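Local atomic coordinates of sensor protein (Haloarcula marismortui ATCC 43049, PDB entry 3BWL), a protein that probably acts as a sensor histidine kinase, phosphorylating a protein histidine with ATP, and is represented here by its PAS domain. Residues A[70-73]-A[74-78]. Numbering follows the deposited sequence.
Sequences DAED and VQTQL. With MG (magnesium ion), chain E.
Two donors from Thr76 grip Glu72 O: the backbone N at 3.0 Å and the side-chain OG1 at 2.9 Å, reaching the oxygen from opposite faces of the carbonyl plane. This happens in the first turns of helix 71-79, in the PAS domain, and a capping box closes the start of that helix. The hydroxyl can fold back because OG1 lies beside the backbone N of Thr76, anti to the carbonyl carbon (chi1 -60°). At the N-cap, just ahead of the helix, Asp70 accepts Asp73 N on OD1 at 2.9 Å, and in return Asp70 N donates to Asp73 OD2, from the anti side and 24° out of the carboxylate plane. Val74 N then bonds to Asp70 O, and the CG2 methyl of Val74 rests 3.5 Å from that same oxygen; the buried side chain of Val74 packs on Ile62, Trp63 and Phe69. Further on, Gln77 and Leu78 touch the bound indole-3-carbaldehyde, so the helix joins a solvent-facing cap to the wall of the ligand pocket. At the exposed end a magnesium ion takes Asp73 OD1 at 2.1 Å and five waters, six ligands in all. The metal probably offsets the negative charge gathered there by Asp70, Glu72 and Asp73. Water 2, itself a magnesium ligand, donates through its O to Asp73 OD2 at 2.7 Å.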
loop_
_atom_site.group_PDB
_atom_site.type_symbol
_atom_site.label_atom_id
_atom_site.label_comp_id
_atom_site.label_asym_id
_atom_site.label_seq_id
_atom_site.Cartn_x
_atom_site.Cartn_y
_atom_site.Cartn_z
ATOM N N ASP A 70 -10.432 19.255 12.436
ATOM C CA ASP A 70 -9.512 20.049 13.266
ATOM C C ASP A 70 -8.795 19.138 14.269
ATOM O O ASP A 70 -9.009 17.931 14.251
ATOM C CB ASP A 70 -10.173 21.282 13.918
ATOM C CG ASP A 70 -11.250 20.954 14.964
ATOM O OD1 ASP A 70 -11.420 19.794 15.406
ATOM O OD2 ASP A 70 -11.970 21.906 15.376
ATOM N N ALA A 71 -7.985 19.710 15.138
ATOM C CA ALA A 71 -7.173 18.866 16.026
ATOM C C ALA A 71 -8.073 17.985 16.900
ATOM O O ALA A 71 -7.803 16.794 17.084
ATOM C CB ALA A 71 -6.242 19.727 16.888
ATOM N N GLU A 72 -9.145 18.584 17.432
ATOM C CA GLU A 72 -10.093 17.837 18.234
ATOM C C GLU A 72 -10.778 16.709 17.436
ATOM O O GLU A 72 -10.999 15.613 17.955
ATOM C CB GLU A 72 -11.145 18.791 18.806
ATOM C CG GLU A 72 -12.191 18.101 19.624
ATOM C CD GLU A 72 -13.235 19.064 20.157
ATOM O OE1 GLU A 72 -13.650 20.047 19.459
ATOM O OE2 GLU A 72 -13.657 18.826 21.304
ATOM N N ASP A 73 -11.116 16.967 16.179
ATOM C CA ASP A 73 -11.723 15.920 15.346
ATOM C C ASP A 73 -10.791 14.747 15.156
ATOM O O ASP A 73 -11.210 13.604 15.242
ATOM C CB ASP A 73 -12.080 16.473 13.963
ATOM C CG ASP A 73 -13.190 17.530 14.012
ATOM O OD1 ASP A 73 -14.128 17.348 14.812
ATOM O OD2 ASP A 73 -13.141 18.476 13.212
ATOM N N VAL A 74 -9.518 15.049 14.900
ATOM C CA VAL A 74 -8.502 13.991 14.735
ATOM C C VAL A 74 -8.316 13.193 16.028
ATOM O O VAL A 74 -8.345 11.950 16.017
ATOM C CB VAL A 74 -7.143 14.526 14.214
ATOM C CG1 VAL A 74 -6.046 13.345 14.203
ATOM C CG2 VAL A 74 -7.296 15.182 12.829
ATOM N N GLN A 75 -8.163 13.884 17.152
ATOM C CA GLN A 75 -7.969 13.236 18.457
ATOM C C GLN A 75 -9.099 12.258 18.753
ATOM O O GLN A 75 -8.878 11.115 19.137
ATOM C CB GLN A 75 -7.852 14.300 19.553
ATOM C CG GLN A 75 -6.510 15.042 19.513
ATOM C CD GLN A 75 -6.530 16.446 20.114
ATOM O OE1 GLN A 75 -7.336 16.771 21.004
ATOM N NE2 GLN A 75 -5.621 17.290 19.628
ATOM N N THR A 76 -10.324 12.728 18.557
ATOM C CA THR A 76 -11.530 11.920 18.788
ATOM C C THR A 76 -11.565 10.719 17.835
ATOM O O THR A 76 -11.830 9.586 18.261
ATOM C CB THR A 76 -12.802 12.763 18.574
ATOM O OG1 THR A 76 -12.794 13.871 19.496
ATOM C CG2 THR A 76 -14.053 11.905 18.830
ATOM N N GLN A 77 -11.300 10.953 16.545
ATOM C CA GLN A 77 -11.256 9.848 15.587
ATOM C C GLN A 77 -10.282 8.741 16.028
ATOM O O GLN A 77 -10.658 7.557 16.077
ATOM C CB GLN A 77 -10.830 10.362 14.201
ATOM C CG GLN A 77 -10.898 9.322 13.070
ATOM C CD GLN A 77 -12.312 9.041 12.601
ATOM O OE1 GLN A 77 -13.221 8.860 13.410
ATOM N NE2 GLN A 77 -12.511 9.018 11.288
ATOM N N LEU A 78 -9.045 9.128 16.325
ATOM C CA LEU A 78 -7.961 8.137 16.620
ATOM C C LEU A 78 -8.203 7.394 17.939
ATOM O O LEU A 78 -7.980 6.176 18.017
ATOM C CB LEU A 78 -6.607 8.832 16.647
ATOM C CG LEU A 78 -6.147 9.534 15.371
ATOM C CD1 LEU A 78 -4.762 10.236 15.556
ATOM C CD2 LEU A 78 -6.110 8.504 14.219
HETATM MG MG MG E . -15.467 18.647 15.723
HETATM O O HOH W 1 -13.831 19.531 16.688
HETATM O O HOH W 2 -15.207 20.018 14.079
HETATM O O HOH W 3 -17.217 17.824 14.672
HETATM O O HOH W 4 -16.537 20.062 16.955
HETATM O O HOH W 5 -15.795 17.084 17.202
#